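Local coordinates for protein fibrillarin-like rRNA/tRNA 2'-O-methyltransferase (PDB 1NT2) that transfers methyl groups from S-adenosylmethionine to ribose 2'-hydroxyls at guide-RNA-specified sites in rRNA and tRNA, working with Nop5 in box C/D ribonucleoprotein particles, at residues T14-S19 / F30-W36; G57-Y63 / V79-Y85; P117-S121 / A145-F150. All blocks are in the same frame, centred on the assembly; numbering follows the deposited sequence.

Contact 1 of 3, residues T14-S19 / F30-W36; sequences TLVTKS and FDGYREW
With chi1 at -59°, Val16 sets CG1 opposite its own carbonyl carbon, where it meets Phe30, and leaves CG2 between N and C, where it meets Tyr33. Tyr33 likewise swings its CG opposite its carbonyl carbon (chi1 -64°), which lays the ring across the valine at about a right angle. Val16 CG2 then rests 3.6 Å from Tyr33 CD1, and Val16 CG1 comes in the plane of the phenyl ring, at its edge, 3.5 Å from Phe30 CE1. Lys18 adds only its root, CB lying 4.1 Å from Tyr33 CE1 while the amine leads away.

Beneath these side chains the two strands run antiparallel. Thr17 and Arg34 form a hydrogen-bonded pair, each N-H reaching the other's carbonyl: Thr17 N to Arg34 O and Arg34 N to Thr17 O are both 3.0 Å. Beyond this pair, Trp36 N donates to Leu15 O with a nearly straight N-H...O angle of 168°, and Ser19 N donates to Gly32 O. The five-stranded antiparallel sheet at the N-terminal end of fibrillarin takes shape here: strand 33-35 lies between strand 14-18 and strand 29-30, to which a tight hairpin turn at Asp31-Gly32 joins it.

The face bearing Thr17 and Arg34 turns to helix 70-78. The two side chains extend together toward the helix, and both converge on Asp77, which takes a salt bridge from Arg34 NH1 and a hydrogen bond from Thr17 OG1; Ser19 OG is held by the backbone N of Tyr21 and by the same carboxylate. At the indole, Leu15 CD2 and Thr17 CG2 both approach Trp36 CE3, at 3.8 Å for the leucine, while His74 stacks on the ring and helix 42-48 packs against it.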
loop_
_atom_site.group_PDB
_atom_site.type_symbol
_atom_site.label_atom_id
_atom_site.label_comp_id
_atom_site.label_asym_id
_atom_site.label_seq_id
_atom_site.Cartn_x
_atom_site.Cartn_y
_atom_site.Cartn_z
ATOM N N THR A 14 7.476 -61.025 8.198
ATOM C CA THR A 14 7.361 -59.704 8.794
ATOM C C THR A 14 8.721 -59.277 9.343
ATOM O O THR A 14 9.267 -59.937 10.220
ATOM C CB THR A 14 6.328 -59.721 9.956
ATOM O OG1 THR A 14 5.001 -59.694 9.421
ATOM C CG2 THR A 14 6.523 -58.538 10.881
ATOM N N LEU A 15 9.276 -58.185 8.826
ATOM C CA LEU A 15 10.559 -57.699 9.318
ATOM C C LEU A 15 10.298 -57.249 10.753
ATOM O O LEU A 15 9.291 -56.591 11.017
ATOM C CB LEU A 15 11.031 -56.513 8.468
ATOM C CG LEU A 15 12.455 -55.995 8.667
ATOM C CD1 LEU A 15 13.428 -56.905 7.947
ATOM C CD2 LEU A 15 12.569 -54.577 8.133
ATOM N N VAL A 16 11.177 -57.623 11.680
ATOM C CA VAL A 16 11.012 -57.227 13.086
ATOM C C VAL A 16 12.341 -57.098 13.815
ATOM O O VAL A 16 13.366 -57.595 13.345
ATOM C CB VAL A 16 10.162 -58.242 13.900
ATOM C CG1 VAL A 16 8.782 -58.386 13.292
ATOM C CG2 VAL A 16 10.882 -59.582 13.975
ATOM N N THR A 17 12.312 -56.431 14.968
ATOM C CA THR A 17 13.513 -56.260 15.785
ATOM C C THR A 17 13.295 -56.843 17.188
ATOM O O THR A 17 12.222 -56.679 17.786
ATOM C CB THR A 17 13.939 -54.758 15.921
ATOM O OG1 THR A 17 12.880 -53.998 16.523
ATOM C CG2 THR A 17 14.280 -54.171 14.559
ATOM N N LYS A 18 14.312 -57.541 17.692
ATOM C CA LYS A 18 14.251 -58.146 19.016
ATOM C C LYS A 18 14.101 -57.042 20.042
ATOM O O LYS A 18 15.036 -56.274 20.270
ATOM C CB LYS A 18 15.539 -58.932 19.313
ATOM C CG LYS A 18 15.744 -59.269 20.804
ATOM C CD LYS A 18 17.190 -59.661 21.148
ATOM C CE LYS A 18 17.602 -60.999 20.532
ATOM N NZ LYS A 18 18.996 -61.402 20.908
ATOM N N SER A 19 12.928 -56.946 20.652
ATOM C CA SER A 19 12.711 -55.929 21.672
ATOM C C SER A 19 11.829 -56.449 22.786
ATOM O O SER A 19 11.295 -57.554 22.713
ATOM C CB SER A 19 12.066 -54.672 21.083
ATOM O OG SER A 19 11.837 -53.709 22.103
ATOM N N PHE A 30 4.881 -58.702 19.201
ATOM C CA PHE A 30 4.668 -60.085 19.629
ATOM C C PHE A 30 5.915 -60.680 20.291
ATOM O O PHE A 30 7.030 -60.432 19.850
ATOM C CB PHE A 30 4.257 -60.959 18.432
ATOM C CG PHE A 30 4.694 -60.416 17.086
ATOM C CD1 PHE A 30 6.020 -60.079 16.842
ATOM C CD2 PHE A 30 3.771 -60.260 16.055
ATOM C CE1 PHE A 30 6.420 -59.594 15.590
ATOM C CE2 PHE A 30 4.160 -59.777 14.801
ATOM C CZ PHE A 30 5.487 -59.444 14.570
ATOM N N ASP A 31 5.709 -61.462 21.349
ATOM C CA ASP A 31 6.776 -62.125 22.116
ATOM C C ASP A 31 8.251 -61.753 21.853
ATOM O O ASP A 31 9.013 -62.539 21.271
ATOM C CB ASP A 31 6.624 -63.648 21.989
ATOM C CG ASP A 31 6.616 -64.362 23.347
ATOM O OD1 ASP A 31 7.566 -64.172 24.145
ATOM O OD2 ASP A 31 5.655 -65.120 23.609
ATOM N N GLY A 32 8.656 -60.565 22.295
ATOM C CA GLY A 32 10.039 -60.142 22.124
ATOM C C GLY A 32 10.451 -59.622 20.758
ATOM O O GLY A 32 11.638 -59.619 20.412
ATOM N N TYR A 33 9.478 -59.170 19.978
ATOM C CA TYR A 33 9.745 -58.646 18.644
ATOM C C TYR A 33 8.730 -57.578 18.266
ATOM O O TYR A 33 7.561 -57.646 18.651
ATOM C CB TYR A 33 9.694 -59.775 17.616
ATOM C CG TYR A 33 10.760 -60.807 17.822
ATOM C CD1 TYR A 33 11.994 -60.683 17.198
ATOM C CD2 TYR A 33 10.555 -61.879 18.686
ATOM C CE1 TYR A 33 13.003 -61.599 17.428
ATOM C CE2 TYR A 33 11.553 -62.802 18.928
ATOM C CZ TYR A 33 12.779 -62.658 18.296
ATOM O OH TYR A 33 13.786 -63.559 18.538
ATOM N N ARG A 34 9.189 -56.584 17.518
ATOM C CA ARG A 34 8.326 -55.509 17.063
ATOM C C ARG A 34 8.386 -55.522 15.540
ATOM O O ARG A 34 9.473 -55.551 14.958
ATOM C CB ARG A 34 8.823 -54.159 17.611
ATOM C CG ARG A 34 8.486 -53.905 19.083
ATOM C CD ARG A 34 9.217 -52.693 19.683
ATOM N NE ARG A 34 8.919 -51.416 19.027
ATOM C CZ ARG A 34 9.550 -50.950 17.952
ATOM N NH1 ARG A 34 10.529 -51.648 17.388
ATOM N NH2 ARG A 34 9.215 -49.775 17.444
ATOM N N GLU A 35 7.227 -55.539 14.890
ATOM C CA GLU A 35 7.215 -55.528 13.435
ATOM C C GLU A 35 7.693 -54.172 12.952
ATOM O O GLU A 35 7.206 -53.138 13.401
ATOM C CB GLU A 35 5.812 -55.761 12.871
ATOM C CG GLU A 35 5.740 -55.488 11.358
ATOM C CD GLU A 35 4.329 -55.282 10.812
ATOM O OE1 GLU A 35 4.197 -55.210 9.567
ATOM O OE2 GLU A 35 3.363 -55.186 11.603
ATOM N N TRP A 36 8.642 -54.175 12.029
ATOM C CA TRP A 36 9.163 -52.935 11.477
ATOM C C TRP A 36 8.365 -52.685 10.201
ATOM O O TRP A 36 8.609 -53.343 9.188
ATOM C CB TRP A 36 10.639 -53.114 11.134
ATOM C CG TRP A 36 11.452 -51.868 11.193
ATOM C CD1 TRP A 36 10.994 -50.581 11.222
ATOM C CD2 TRP A 36 12.878 -51.787 11.187
ATOM N NE1 TRP A 36 12.050 -49.705 11.232
ATOM C CE2 TRP A 36 13.218 -50.418 11.209
ATOM C CE3 TRP A 36 13.905 -52.741 11.160
ATOM C CZ2 TRP A 36 14.546 -49.979 11.206
ATOM C CZ3 TRP A 36 15.226 -52.305 11.155
ATOM C CH2 TRP A 36 15.534 -50.936 11.177
#

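Contact 2 of 3, residues G57-Y63 / V79-Y85; sequences GDERVLY and VDEGIIY
Val79, the first residue to leave helical geometry after helix 70-78, turns CG2 onto segment 57-63, 3.9 Å from Val61 CG2 and also against the CB of Glu59. A type I turn from Val79 to Gly82 follows. In it Asp80 forms a salt bridge with Arg6, and Glu81 runs alongside Asp58, their carboxylates 4.4 Å apart from Asp58 OD2 to Glu81 OE1. Gly82 ends the turn and leads into the strand.

From Ile83 the chain is strand, parallel to 60-63. Ile83 N donates to Glu59 O (2.9 Å), nearly along the C=O axis, and Ile83 O accepts from Val61 N (2.8 Å). Ile84 faces the crossover helix, its CG1 4.2 Å from Val61 CB. Tyr85 N closes a nearly straight bond on Val61 O (2.7 Å, 172°), and the same oxygen lies at the edge of the Tyr85 ring, near its plane. Tyr85 CB meets Leu62 CD1 at 4.0 Å, while its hydroxyl bonds Glu125 and Tyr51 of the Nop5 subunit packs on the ring.

This is the first beta-alpha-beta unit of the Rossmann-like methyltransferase fold, and Tyr63 touches the bound S-adenosylmethionine. Main-chain bonds and aliphatic contacts hold the strands together, whereas the neighbouring acids Asp58 and Glu81 would probably repel each other mildly, which Arg6 beside Glu81 and a weak, long ion pair of Asp58 with Arg56 may ease.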
loop_
_atom_site.group_PDB
_atom_site.type_symbol
_atom_site.label_atom_id
_atom_site.label_comp_id
_atom_site.label_asym_id
_atom_site.label_seq_id
_atom_site.Cartn_x
_atom_site.Cartn_y
_atom_site.Cartn_z
ATOM N N GLY A 57 26.030 -53.878 19.087
ATOM C CA GLY A 57 25.131 -53.074 19.896
ATOM C C GLY A 57 25.815 -51.878 20.535
ATOM O O GLY A 57 25.171 -50.865 20.795
ATOM N N ASP A 58 27.120 -52.000 20.788
ATOM C CA ASP A 58 27.917 -50.933 21.408
ATOM C C ASP A 58 28.214 -49.837 20.378
ATOM O O ASP A 58 29.377 -49.576 20.075
ATOM C CB ASP A 58 29.276 -51.466 21.940
ATOM C CG ASP A 58 29.194 -52.878 22.554
ATOM O OD1 ASP A 58 29.470 -53.872 21.841
ATOM O OD2 ASP A 58 28.868 -53.004 23.754
ATOM N N GLU A 59 27.179 -49.195 19.844
ATOM C CA GLU A 59 27.388 -48.153 18.846
ATOM C C GLU A 59 26.906 -46.761 19.288
ATOM O O GLU A 59 25.967 -46.631 20.081
ATOM C CB GLU A 59 26.686 -48.544 17.551
ATOM C CG GLU A 59 27.542 -48.411 16.306
ATOM C CD GLU A 59 28.097 -49.744 15.831
ATOM O OE1 GLU A 59 27.666 -50.785 16.359
ATOM O OE2 GLU A 59 28.956 -49.759 14.921
ATOM N N ARG A 60 27.568 -45.724 18.771
ATOM C CA ARG A 60 27.227 -44.331 19.076
ATOM C C ARG A 60 26.555 -43.728 17.859
ATOM O O ARG A 60 27.232 -43.342 16.898
ATOM C CB ARG A 60 28.483 -43.509 19.409
ATOM C CG ARG A 60 28.732 -43.319 20.900
ATOM C CD ARG A 60 28.981 -44.650 21.579
ATOM N NE ARG A 60 28.679 -44.619 23.007
ATOM C CZ ARG A 60 28.470 -45.711 23.738
ATOM N NH1 ARG A 60 28.535 -46.906 23.160
ATOM N NH2 ARG A 60 28.184 -45.613 25.036
ATOM N N VAL A 61 25.229 -43.619 17.915
ATOM C CA VAL A 61 24.456 -43.093 16.794
ATOM C C VAL A 61 23.935 -41.654 16.859
ATOM O O VAL A 61 23.404 -41.190 17.877
ATOM C CB VAL A 61 23.254 -43.998 16.509
ATOM C CG1 VAL A 61 22.675 -43.671 15.150
ATOM C CG2 VAL A 61 23.674 -45.442 16.585
ATOM N N LEU A 62 24.096 -40.965 15.733
ATOM C CA LEU A 62 23.625 -39.599 15.566
ATOM C C LEU A 62 22.566 -39.685 14.484
ATOM O O LEU A 62 22.877 -39.971 13.320
ATOM C CB LEU A 62 24.745 -38.673 15.083
ATOM C CG LEU A 62 24.268 -37.254 14.751
ATOM C CD1 LEU A 62 23.861 -36.569 16.038
ATOM C CD2 LEU A 62 25.352 -36.471 14.022
ATOM N N TYR A 63 21.319 -39.442 14.874
ATOM C CA TYR A 63 20.191 -39.498 13.951
ATOM C C TYR A 63 19.723 -38.076 13.629
ATOM O O TYR A 63 19.316 -37.323 14.519
ATOM C CB TYR A 63 19.065 -40.326 14.595
ATOM C CG TYR A 63 17.909 -40.710 13.689
ATOM C CD1 TYR A 63 17.088 -39.737 13.119
ATOM C CD2 TYR A 63 17.594 -42.049 13.449
ATOM C CE1 TYR A 63 15.987 -40.082 12.337
ATOM C CE2 TYR A 63 16.483 -42.403 12.668
ATOM C CZ TYR A 63 15.687 -41.409 12.116
ATOM O OH TYR A 63 14.597 -41.716 11.334
ATOM N N VAL A 79 20.780 -50.986 18.250
ATOM C CA VAL A 79 21.887 -50.526 19.087
ATOM C C VAL A 79 21.406 -50.473 20.546
ATOM O O VAL A 79 21.226 -49.400 21.111
ATOM C CB VAL A 79 22.362 -49.119 18.628
ATOM C CG1 VAL A 79 23.430 -48.586 19.558
ATOM C CG2 VAL A 79 22.904 -49.202 17.212
ATOM N N ASP A 80 21.187 -51.640 21.146
ATOM C CA ASP A 80 20.706 -51.720 22.528
ATOM C C ASP A 80 21.796 -51.488 23.566
ATOM O O ASP A 80 21.508 -51.252 24.746
ATOM C CB ASP A 80 20.067 -53.088 22.779
ATOM C CG ASP A 80 20.984 -54.239 22.407
ATOM O OD1 ASP A 80 21.401 -54.312 21.228
ATOM O OD2 ASP A 80 21.279 -55.070 23.293
ATOM N N GLU A 81 23.045 -51.566 23.115
ATOM C CA GLU A 81 24.204 -51.377 23.980
ATOM C C GLU A 81 24.985 -50.162 23.482
ATOM O O GLU A 81 26.215 -50.100 23.596
ATOM C CB GLU A 81 25.099 -52.626 23.940
ATOM C CG GLU A 81 24.359 -53.962 24.140
ATOM C CD GLU A 81 24.414 -54.481 25.571
ATOM O OE1 GLU A 81 25.534 -54.732 26.062
ATOM O OE2 GLU A 81 23.341 -54.647 26.197
ATOM N N GLY A 82 24.255 -49.207 22.911
ATOM C CA GLY A 82 24.864 -47.991 22.401
ATOM C C GLY A 82 24.023 -46.802 22.827
ATOM O O GLY A 82 23.229 -46.918 23.765
ATOM N N ILE A 83 24.190 -45.663 22.155
ATOM C CA ILE A 83 23.409 -44.475 22.496
ATOM C C ILE A 83 22.999 -43.704 21.236
ATOM O O ILE A 83 23.776 -43.584 20.288
ATOM C CB ILE A 83 24.190 -43.555 23.483
ATOM C CG1 ILE A 83 23.207 -42.878 24.431
ATOM C CG2 ILE A 83 24.991 -42.502 22.733
ATOM C CD1 ILE A 83 22.340 -43.863 25.172
ATOM N N ILE A 84 21.771 -43.189 21.233
ATOM C CA ILE A 84 21.239 -42.462 20.088
ATOM C C ILE A 84 20.962 -40.988 20.350
ATOM O O ILE A 84 20.123 -40.660 21.189
ATOM C CB ILE A 84 19.918 -43.088 19.625
ATOM C CG1 ILE A 84 20.147 -44.542 19.218
ATOM C CG2 ILE A 84 19.337 -42.284 18.470
ATOM C CD1 ILE A 84 18.877 -45.271 18.822
ATOM N N TYR A 85 21.649 -40.102 19.627
ATOM C CA TYR A 85 21.429 -38.657 19.779
ATOM C C TYR A 85 20.459 -38.230 18.682
ATOM O O TYR A 85 20.879 -37.802 17.609
ATOM C CB TYR A 85 22.739 -37.862 19.625
ATOM C CG TYR A 85 23.826 -38.153 20.651
ATOM C CD1 TYR A 85 24.837 -39.072 20.384
ATOM C CD2 TYR A 85 23.857 -37.490 21.876
ATOM C CE1 TYR A 85 25.851 -39.319 21.307
ATOM C CE2 TYR A 85 24.866 -37.732 22.804
ATOM C CZ TYR A 85 25.859 -38.647 22.511
ATOM O OH TYR A 85 26.872 -38.887 23.416
#

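Contact 3 of 3, residues P117-S121 / A145-F150; sequences PWKYS and ANAEFF
Two phenylalanines at the end of helix 139-150 meet a short 3-10 turn in the loop between strands 107-110 and 127-132, making a buried, largely aromatic contact with one polar link. Phe149 carries much of it. Pro117 CG sits over one face of its ring, 4.2 Å from the centroid and 22° off the normal, a CH-pi contact in which the two side chains cross at about a right angle. The backbone N of Trp118 lies over the same ring, toward the rim. Ser121 CB comes instead to the edge of Phe149, near the ring plane, 3.4 Å from CD2. In turn, Phe149 CE1 reaches the edge of the Trp118 indole, 4.0 Å from CE3.

Phe150 packs beside it, against Pro117, Tyr120 and Ser121. Its CE2 is 3.8 Å from Pro117 CB, and its rim meets that of Tyr120 without either ring covering the other, centroids 5.8 Å apart and planes at 29°. The CA of Ser121 lies at the edge of Phe150.

One turn of helix earlier, Asn146 spans to the loop: its ND2 donates to Tyr120 OH over 2.7 Å, with the hydroxyl close to the amide plane. Tyr120 can reach it because its CG stands between N and C of its own backbone (chi1 55°), bringing the ring back over the Pro117 carbonyl. That bond ties down the polar end of a buried tyrosine.

Inward, Asn146 and Phe150 pack on Leu62 of strand 60-64, Tyr120 touches Leu64, and Phe150 also meets Val127 of strand 127-132; outward, Pro31 and Pro33 of the Nop5 subunit cover Trp118 and Phe149.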
loop_
_atom_site.group_PDB
_atom_site.type_symbol
_atom_site.label_atom_id
_atom_site.label_comp_id
_atom_site.label_asym_id
_atom_site.label_seq_id
_atom_site.Cartn_x
_atom_site.Cartn_y
_atom_site.Cartn_z
ATOM N N PRO A 117 25.251 -27.930 13.202
ATOM C CA PRO A 117 25.786 -28.820 14.240
ATOM C C PRO A 117 26.602 -28.132 15.333
ATOM O O PRO A 117 26.553 -28.530 16.497
ATOM C CB PRO A 117 26.618 -29.823 13.433
ATOM C CG PRO A 117 27.117 -29.000 12.303
ATOM C CD PRO A 117 25.879 -28.235 11.898
ATOM N N TRP A 118 27.354 -27.106 14.958
ATOM C CA TRP A 118 28.172 -26.391 15.923
ATOM C C TRP A 118 27.339 -25.915 17.104
ATOM O O TRP A 118 27.847 -25.738 18.212
ATOM C CB TRP A 118 28.872 -25.212 15.242
ATOM C CG TRP A 118 27.978 -24.363 14.413
ATOM C CD1 TRP A 118 27.187 -23.331 14.839
ATOM C CD2 TRP A 118 27.777 -24.469 13.001
ATOM N NE1 TRP A 118 26.507 -22.781 13.770
ATOM C CE2 TRP A 118 26.852 -23.463 12.632
ATOM C CE3 TRP A 118 28.288 -25.318 12.007
ATOM C CZ2 TRP A 118 26.429 -23.283 11.307
ATOM C CZ3 TRP A 118 27.866 -25.140 10.693
ATOM C CH2 TRP A 118 26.947 -24.130 10.355
ATOM N N LYS A 119 26.052 -25.724 16.860
ATOM C CA LYS A 119 25.138 -25.271 17.887
ATOM C C LYS A 119 25.014 -26.284 19.023
ATOM O O LYS A 119 24.841 -25.910 20.178
ATOM C CB LYS A 119 23.769 -25.032 17.269
ATOM C CG LYS A 119 23.089 -23.781 17.741
ATOM C CD LYS A 119 23.772 -22.571 17.160
ATOM C CE LYS A 119 22.948 -21.324 17.423
ATOM N NZ LYS A 119 21.585 -21.399 16.833
ATOM N N TYR A 120 25.085 -27.568 18.696
ATOM C CA TYR A 120 24.976 -28.617 19.710
ATOM C C TYR A 120 26.262 -29.464 19.766
ATOM O O TYR A 120 26.312 -30.527 20.399
ATOM C CB TYR A 120 23.734 -29.494 19.432
ATOM C CG TYR A 120 23.678 -30.112 18.045
ATOM C CD1 TYR A 120 24.566 -31.123 17.674
ATOM C CD2 TYR A 120 22.771 -29.659 17.092
ATOM C CE1 TYR A 120 24.556 -31.659 16.388
ATOM C CE2 TYR A 120 22.755 -30.192 15.803
ATOM C CZ TYR A 120 23.650 -31.191 15.459
ATOM O OH TYR A 120 23.646 -31.725 14.191
ATOM N N SER A 121 27.303 -28.957 19.109
ATOM C CA SER A 121 28.606 -29.612 19.030
ATOM C C SER A 121 29.198 -29.978 20.379
ATOM O O SER A 121 30.109 -30.800 20.453
ATOM C CB SER A 121 29.608 -28.716 18.305
ATOM O OG SER A 121 30.342 -27.939 19.236
ATOM N N ALA A 145 28.455 -31.316 6.925
ATOM C CA ALA A 145 28.889 -30.580 8.106
ATOM C C ALA A 145 28.679 -31.409 9.357
ATOM O O ALA A 145 29.503 -31.375 10.261
ATOM C CB ALA A 145 28.139 -29.263 8.219
ATOM N N ASN A 146 27.588 -32.163 9.415
ATOM C CA ASN A 146 27.346 -32.985 10.592
ATOM C C ASN A 146 28.413 -34.074 10.708
ATOM O O ASN A 146 28.754 -34.510 11.808
ATOM C CB ASN A 146 25.944 -33.602 10.545
ATOM C CG ASN A 146 25.080 -33.180 11.736
ATOM O OD1 ASN A 146 24.861 -33.950 12.679
ATOM N ND2 ASN A 146 24.601 -31.943 11.700
ATOM N N ALA A 147 28.953 -34.494 9.569
ATOM C CA ALA A 147 29.997 -35.519 9.542
ATOM C C ALA A 147 31.322 -34.955 10.070
ATOM O O ALA A 147 31.994 -35.578 10.895
ATOM C CB ALA A 147 30.178 -36.043 8.108
ATOM N N GLU A 148 31.686 -33.774 9.580
ATOM C CA GLU A 148 32.914 -33.120 9.996
ATOM C C GLU A 148 32.966 -33.130 11.514
ATOM O O GLU A 148 33.852 -33.730 12.126
ATOM C CB GLU A 148 32.931 -31.673 9.515
ATOM C CG GLU A 148 34.324 -31.062 9.422
ATOM C CD GLU A 148 34.932 -31.196 8.023
ATOM O OE1 GLU A 148 36.118 -30.820 7.842
ATOM O OE2 GLU A 148 34.216 -31.669 7.106
ATOM N N PHE A 149 31.988 -32.467 12.112
ATOM C CA PHE A 149 31.897 -32.368 13.559
ATOM C C PHE A 149 31.968 -33.653 14.368
ATOM O O PHE A 149 32.747 -33.730 15.313
ATOM C CB PHE A 149 30.623 -31.620 13.967
ATOM C CG PHE A 149 30.788 -30.134 14.005
ATOM C CD1 PHE A 149 30.980 -29.409 12.828
ATOM C CD2 PHE A 149 30.769 -29.452 15.216
ATOM C CE1 PHE A 149 31.152 -28.021 12.853
ATOM C CE2 PHE A 149 30.942 -28.067 15.256
ATOM C CZ PHE A 149 31.133 -27.351 14.070
ATOM N N PHE A 150 31.189 -34.667 14.004
ATOM C CA PHE A 150 31.164 -35.874 14.823
ATOM C C PHE A 150 31.511 -37.243 14.221
ATOM O O PHE A 150 31.910 -38.159 14.945
ATOM C CB PHE A 150 29.792 -35.937 15.504
ATOM C CG PHE A 150 29.265 -34.586 15.922
ATOM C CD1 PHE A 150 29.908 -33.844 16.898
ATOM C CD2 PHE A 150 28.156 -34.036 15.302
ATOM C CE1 PHE A 150 29.454 -32.578 17.243
ATOM C CE2 PHE A 150 27.694 -32.766 15.644
ATOM C CZ PHE A 150 28.343 -32.039 16.611
#

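Contact 2 is the most central, a parallel strand pair in the main seven-stranded sheet; contact 1 pairs antiparallel strands of the separate N-terminal sheet and is only partly buried. Contact 3 has no strand pairing: it is side-chain packing of loop on helix, buried although far from the chain's centre, beneath the Nop5 subunit, which also reaches contact 2. Helix 70-78 borders contacts 1 and 2: at the first it meets a charged, polar cluster and the Trp36 indole, at the second Tyr63 and Ile84. Contacts 2 and 3 touch through Leu62, whereas contacts 1 and 3 lie on opposite sides of the chain's centre.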